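Local coordinates for hypothetical protein Atu2327 (Agrobacterium tumefaciens, PDB 2O8I) that probably acts as an OHCU decarboxylase, converting 2-oxo-4-hydroxy-4-carboxy-5-ureidoimidazoline to (S)-allantoin in purine breakdown, at residues F15-F20 / L60-D65; I116-G121 / E151-L156. All blocks are in the same frame, centred on the assembly; numbering follows the deposited sequence.

Contact 1 (F15-F20 / L60-D65); sequences FEHSPF and LRAHPD
The imidazole of His-63 has Pro-64 on one face, its CD 3.4 Å above the ring plane and offset toward the rim, while CB of Glu-16 approaches obliquely. At the ring edge, in plane, a water lies 2.7 Å from His-63 ND1 and accepts the Glu-16 backbone N-H (water O to Glu-16 N 2.9 Å), so a polar bridge joins the segments. The other ring nitrogen, NE2, is hydrogen-bonded to Lys-69 NZ, and partners at both nitrogens limit how the ring can rotate. The His-17 ring meets His-17 of the second subunit, their planes at about 80°.

Glu-16 carries most of the direct contact. With CG anti to the backbone N (chi1 -163°) and the chain bent at chi2, its methylenes cross the Pro-64 ring at about a right angle, CG lying 3.5 Å from Pro-64 CD. Glutamate suits this place because its aliphatic portion packs on proline while OE1 reaches on to a salt bridge with Arg-157. Beside it Ala-62, small enough to let the turn come close, sets its CB 3.9 Å from His-17 CB and also against the Glu-16 carbonyl.

That carbonyl also takes a bond within its own segment: Ser-18 OG donates to Glu-16 O over 2.7 Å, from 39° above the carbonyl plane. Ser-18 N also bonds to Phe-15 O, closing a type II beta turn with His-17 at positive phi. The turn leads into helix 19-27 and packs on the short link between helices 53-62 and 66-74. His-63 leaves the first helix and Asp-65 N-caps the second through Gly-68 N, an interhelical junction built on the His-Pro-Asp sequence characteristic of the OHCU decarboxylase family.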
loop_
_atom_site.group_PDB
_atom_site.type_symbol
_atom_site.label_atom_id
_atom_site.label_comp_id
_atom_site.label_asym_id
_atom_site.label_seq_id
_atom_site.Cartn_x
_atom_site.Cartn_y
_atom_site.Cartn_z
ATOM N N PHE A 15 5.888 -9.113 2.511
ATOM C CA PHE A 15 5.511 -8.797 3.863
ATOM C C PHE A 15 5.809 -7.315 3.918
ATOM O O PHE A 15 6.951 -6.876 3.830
ATOM C CB PHE A 15 6.350 -9.608 4.885
ATOM C CG PHE A 15 5.988 -11.065 4.926
ATOM C CD1 PHE A 15 6.409 -11.932 3.936
ATOM C CD2 PHE A 15 5.186 -11.561 5.905
ATOM C CE1 PHE A 15 6.054 -13.312 3.940
ATOM C CE2 PHE A 15 4.815 -12.911 5.929
ATOM C CZ PHE A 15 5.266 -13.786 4.934
ATOM N N GLU A 16 4.746 -6.546 4.029
ATOM C CA GLU A 16 4.799 -5.131 3.886
ATOM C C GLU A 16 5.853 -4.489 4.786
ATOM O O GLU A 16 5.951 -4.842 5.941
ATOM C CB GLU A 16 3.409 -4.577 4.170
ATOM C CG GLU A 16 3.269 -3.193 3.655
ATOM C CD GLU A 16 2.676 -3.165 2.280
ATOM O OE1 GLU A 16 2.147 -4.180 1.832
ATOM O OE2 GLU A 16 2.696 -2.121 1.660
ATOM N N HIS A 17 6.646 -3.561 4.237
ATOM C CA HIS A 17 7.698 -2.876 4.980
ATOM C C HIS A 17 8.595 -3.837 5.764
ATOM O O HIS A 17 9.279 -3.413 6.719
ATOM C CB HIS A 17 7.129 -1.776 5.898
ATOM C CG HIS A 17 6.330 -0.733 5.166
ATOM N ND1 HIS A 17 4.959 -0.685 5.222
ATOM C CD2 HIS A 17 6.703 0.260 4.320
ATOM C CE1 HIS A 17 4.515 0.294 4.448
ATOM N NE2 HIS A 17 5.552 0.883 3.886
ATOM N N SER A 18 8.657 -5.112 5.354
ATOM C CA SER A 18 9.497 -6.077 6.078
ATOM C C SER A 18 10.637 -6.756 5.229
ATOM O O SER A 18 10.714 -8.004 5.110
ATOM C CB SER A 18 8.579 -7.054 6.797
ATOM O OG SER A 18 7.619 -6.301 7.513
ATOM N N PRO A 19 11.532 -5.913 4.633
ATOM C CA PRO A 19 12.588 -6.458 3.791
ATOM C C PRO A 19 13.446 -7.482 4.526
ATOM O O PRO A 19 13.940 -8.393 3.882
ATOM C CB PRO A 19 13.401 -5.211 3.361
ATOM C CG PRO A 19 13.041 -4.137 4.341
ATOM C CD PRO A 19 11.630 -4.438 4.727
ATOM N N PHE A 20 13.577 -7.400 5.851
ATOM C CA PHE A 20 14.399 -8.398 6.583
ATOM C C PHE A 20 13.931 -9.831 6.319
ATOM O O PHE A 20 14.761 -10.758 6.303
ATOM C CB PHE A 20 14.473 -8.108 8.087
ATOM C CG PHE A 20 13.254 -8.559 8.856
ATOM C CD1 PHE A 20 12.118 -7.736 8.953
ATOM C CD2 PHE A 20 13.226 -9.797 9.464
ATOM C CE1 PHE A 20 10.957 -8.174 9.665
ATOM C CE2 PHE A 20 12.087 -10.240 10.151
ATOM C CZ PHE A 20 10.954 -9.438 10.248
ATOM N N LEU A 60 3.001 -7.203 11.739
ATOM C CA LEU A 60 1.559 -6.944 11.845
ATOM C C LEU A 60 1.304 -5.461 11.860
ATOM O O LEU A 60 0.409 -4.966 11.187
ATOM C CB LEU A 60 1.014 -7.549 13.125
ATOM C CG LEU A 60 0.393 -8.952 13.120
ATOM C CD1 LEU A 60 0.927 -9.871 12.083
ATOM C CD2 LEU A 60 0.526 -9.569 14.486
ATOM N N ARG A 61 2.112 -4.754 12.640
ATOM C CA ARG A 61 1.930 -3.341 12.808
ATOM C C ARG A 61 2.256 -2.552 11.556
ATOM O O ARG A 61 1.745 -1.472 11.385
ATOM C CB ARG A 61 2.771 -2.851 13.987
ATOM C CG ARG A 61 2.241 -3.336 15.318
ATOM C CD ARG A 61 2.990 -2.727 16.460
ATOM N NE ARG A 61 2.211 -2.835 17.693
ATOM C CZ ARG A 61 2.734 -2.853 18.925
ATOM N NH1 ARG A 61 4.041 -2.781 19.078
ATOM N NH2 ARG A 61 1.943 -2.962 19.995
ATOM N N ALA A 62 3.104 -3.082 10.684
ATOM C CA ALA A 62 3.494 -2.361 9.459
ATOM C C ALA A 62 2.465 -2.587 8.345
ATOM O O ALA A 62 2.402 -1.823 7.383
ATOM C CB ALA A 62 4.893 -2.798 8.989
ATOM N N HIS A 63 1.671 -3.645 8.474
ATOM C CA HIS A 63 0.713 -3.990 7.459
ATOM C C HIS A 63 -0.363 -2.899 7.228
ATOM O O HIS A 63 -0.860 -2.285 8.172
ATOM C CB HIS A 63 0.074 -5.311 7.816
ATOM C CG HIS A 63 -0.585 -5.974 6.666
ATOM N ND1 HIS A 63 0.046 -6.928 5.904
ATOM C CD2 HIS A 63 -1.811 -5.802 6.117
ATOM C CE1 HIS A 63 -0.771 -7.341 4.949
ATOM N NE2 HIS A 63 -1.907 -6.681 5.061
ATOM N N PRO A 64 -0.683 -2.603 5.956
ATOM C CA PRO A 64 -1.688 -1.561 5.728
ATOM C C PRO A 64 -3.088 -1.971 6.174
ATOM O O PRO A 64 -3.447 -3.174 6.137
ATOM C CB PRO A 64 -1.678 -1.374 4.205
ATOM C CG PRO A 64 -1.069 -2.604 3.659
ATOM C CD PRO A 64 -0.110 -3.117 4.693
ATOM N N ASP A 65 -3.862 -0.970 6.589
ATOM C CA ASP A 65 -5.258 -1.192 6.917
ATOM C C ASP A 65 -6.117 -1.320 5.649
ATOM O O ASP A 65 -5.714 -0.953 4.534
ATOM C CB ASP A 65 -5.788 -0.112 7.867
ATOM C CG ASP A 65 -5.657 1.279 7.300
ATOM O OD1 ASP A 65 -5.535 1.484 6.087
ATOM O OD2 ASP A 65 -5.698 2.214 8.085
HETATM O O HOH W 1 2.466 -7.896 5.146
#

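Contact 2 (I116-G121 / E151-L156); sequences IIAVKG and EKIAWL
Ala-118 and Ile-153 bring their CA atoms to 5.5 Å where the irregular, largely extended run 116-121 passes along one flank of helix 139-161 in the same sense, before the two backbones part to 8.0 Å between the CA atoms of Lys-120 and Leu-156. The methyl of Ala-118 points at the helix and touches three of its side chains: Lys-152 CD at 3.6 Å, Ile-153 CG1, and Leu-156 CD1 at 3.9 Å. A small residue fits here, since it lets the chain settle close to the helix surface.

In Ile-153, CG1 anti to the carbonyl carbon (chi1 -70°) and an extended chi2 together carry CD1 toward the 116-121 run. That terminal methyl comes 3.8 Å from Ile-116 CG2, the two isoleucines crossing at about a right angle, and it also lies against the backbone near Ala-118 N, a buried amide satisfied by Gln-149 OE1 one helical turn earlier. In this all-helical, OHCU-decarboxylase-type fold, the contact fastens the connection between helices 94-111 and 124-135 onto the long C-terminal helix. Ile-117 and Val-119 point away from helix 139-161 and pack on helix 124-135, so the run's branched residues serve two helices.

Toward the solvent-facing end, Leu-156 spreads its two methyls against Lys-120, with CD2 4.0 Å from Lys-120 CD. Lysine suits this margin: its methylenes supply the apolar surface, and bends at chi3 and chi4 turn the chain beyond them. The second subunit adds Gly-74 beside Lys-120 and Glu-75 beside Ile-153.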
loop_
_atom_site.group_PDB
_atom_site.type_symbol
_atom_site.label_atom_id
_atom_site.label_comp_id
_atom_site.label_asym_id
_atom_site.label_seq_id
_atom_site.Cartn_x
_atom_site.Cartn_y
_atom_site.Cartn_z
ATOM N N ILE A 116 -6.255 -7.090 9.941
ATOM C CA ILE A 116 -5.614 -7.649 8.777
ATOM C C ILE A 116 -6.472 -8.821 8.283
ATOM O O ILE A 116 -6.853 -9.745 9.059
ATOM C CB ILE A 116 -4.235 -8.142 9.137
ATOM C CG1 ILE A 116 -3.338 -6.976 9.534
ATOM C CG2 ILE A 116 -3.618 -8.960 7.975
ATOM C CD1 ILE A 116 -2.034 -7.445 10.261
ATOM N N ILE A 117 -6.803 -8.771 6.995
ATOM C CA ILE A 117 -7.655 -9.794 6.441
ATOM C C ILE A 117 -7.401 -9.954 4.946
ATOM O O ILE A 117 -7.346 -8.967 4.225
ATOM C CB ILE A 117 -9.160 -9.513 6.772
ATOM C CG1 ILE A 117 -10.004 -10.741 6.408
ATOM C CG2 ILE A 117 -9.660 -8.169 6.176
ATOM C CD1 ILE A 117 -11.467 -10.529 6.653
ATOM N N ALA A 118 -7.184 -11.193 4.499
ATOM C CA ALA A 118 -7.131 -11.492 3.067
ATOM C C ALA A 118 -8.542 -11.301 2.512
ATOM O O ALA A 118 -9.523 -11.779 3.086
ATOM C CB ALA A 118 -6.674 -12.892 2.834
ATOM N N VAL A 119 -8.623 -10.631 1.380
ATOM C CA VAL A 119 -9.857 -10.049 0.925
ATOM C C VAL A 119 -10.284 -10.587 -0.462
ATOM O O VAL A 119 -11.423 -10.344 -0.895
ATOM C CB VAL A 119 -9.639 -8.510 0.963
ATOM C CG1 VAL A 119 -10.054 -7.814 -0.317
ATOM C CG2 VAL A 119 -10.187 -7.910 2.245
ATOM N N LYS A 120 -9.400 -11.328 -1.145
ATOM C CA LYS A 120 -9.745 -11.937 -2.434
ATOM C C LYS A 120 -11.051 -12.720 -2.307
ATOM O O LYS A 120 -11.196 -13.560 -1.423
ATOM C CB LYS A 120 -8.611 -12.820 -3.010
ATOM C CG LYS A 120 -9.019 -13.587 -4.278
ATOM C CD LYS A 120 -7.892 -13.913 -5.320
ATOM C CE LYS A 120 -7.076 -12.683 -5.836
ATOM N NZ LYS A 120 -7.920 -11.537 -6.333
ATOM N N GLY A 121 -12.006 -12.423 -3.190
ATOM C CA GLY A 121 -13.294 -13.112 -3.195
ATOM C C GLY A 121 -14.288 -12.712 -2.097
ATOM O O GLY A 121 -15.318 -13.332 -1.953
ATOM N N GLU A 151 0.097 -14.241 6.074
ATOM C CA GLU A 151 0.712 -15.243 5.260
ATOM C C GLU A 151 0.065 -15.703 3.944
ATOM O O GLU A 151 0.726 -15.680 2.901
ATOM C CB GLU A 151 0.953 -16.534 6.079
ATOM C CG GLU A 151 2.054 -16.469 7.122
ATOM C CD GLU A 151 2.365 -17.841 7.793
ATOM O OE1 GLU A 151 1.707 -18.883 7.479
ATOM O OE2 GLU A 151 3.280 -17.873 8.659
ATOM N N LYS A 152 -1.200 -16.098 3.910
ATOM C CA LYS A 152 -2.280 -15.503 3.230
ATOM C C LYS A 152 -2.157 -14.416 2.221
ATOM O O LYS A 152 -2.239 -14.690 1.024
ATOM C CB LYS A 152 -3.633 -15.684 3.863
ATOM C CG LYS A 152 -4.400 -16.765 3.145
ATOM C CD LYS A 152 -5.906 -16.383 2.955
ATOM C CE LYS A 152 -6.776 -17.535 2.298
ATOM N NZ LYS A 152 -8.246 -17.178 2.200
ATOM N N ILE A 153 -1.994 -13.191 2.685
ATOM C CA ILE A 153 -1.804 -12.098 1.804
ATOM C C ILE A 153 -0.479 -12.279 1.007
ATOM O O ILE A 153 -0.430 -12.026 -0.215
ATOM C CB ILE A 153 -1.888 -10.837 2.610
ATOM C CG1 ILE A 153 -3.361 -10.680 3.053
ATOM C CG2 ILE A 153 -1.383 -9.673 1.783
ATOM C CD1 ILE A 153 -3.617 -9.841 4.322
ATOM N N ALA A 154 0.554 -12.778 1.687
ATOM C CA ALA A 154 1.840 -13.030 1.041
ATOM C C ALA A 154 1.619 -13.949 -0.148
ATOM O O ALA A 154 2.122 -13.683 -1.271
ATOM C CB ALA A 154 2.901 -13.635 2.042
ATOM N N TRP A 155 0.825 -14.989 0.080
ATOM C CA TRP A 155 0.540 -15.932 -0.971
ATOM C C TRP A 155 -0.158 -15.252 -2.131
ATOM O O TRP A 155 0.228 -15.421 -3.307
ATOM C CB TRP A 155 -0.296 -17.131 -0.462
ATOM C CG TRP A 155 -0.927 -17.880 -1.587
ATOM C CD1 TRP A 155 -2.223 -17.807 -1.997
ATOM C CD2 TRP A 155 -0.270 -18.746 -2.488
ATOM N NE1 TRP A 155 -2.429 -18.609 -3.093
ATOM C CE2 TRP A 155 -1.240 -19.198 -3.419
ATOM C CE3 TRP A 155 1.039 -19.219 -2.585
ATOM C CZ2 TRP A 155 -0.941 -20.093 -4.443
ATOM C CZ3 TRP A 155 1.346 -20.100 -3.608
ATOM C CH2 TRP A 155 0.354 -20.530 -4.531
ATOM N N LEU A 156 -1.195 -14.492 -1.809
ATOM C CA LEU A 156 -1.972 -13.813 -2.835
ATOM C C LEU A 156 -1.102 -12.839 -3.632
ATOM O O LEU A 156 -1.224 -12.744 -4.867
ATOM C CB LEU A 156 -3.183 -13.077 -2.221
ATOM C CG LEU A 156 -4.272 -13.960 -1.588
ATOM C CD1 LEU A 156 -5.212 -13.077 -0.767
ATOM C CD2 LEU A 156 -5.048 -14.752 -2.671
#

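How the contacts relate
Contact 1 closes before contact 2 opens along the chain, yet their centres lie about 13 Å apart and the two touch directly. His-63 joins them: its NE2 is 3.7 Å from Ile-153 CD1, and its CB packs on Ile-116 CD1, which also lies 3.6 Å from Leu-60 O. On another side, Phe-15 CE1 meets Ala-154 CB at 3.7 Å, seating the 15-20 turn on helix 139-161. In relatives the histidine of the His-Pro-Asp sequence lies at the active site, so both contacts probably border the corresponding pocket.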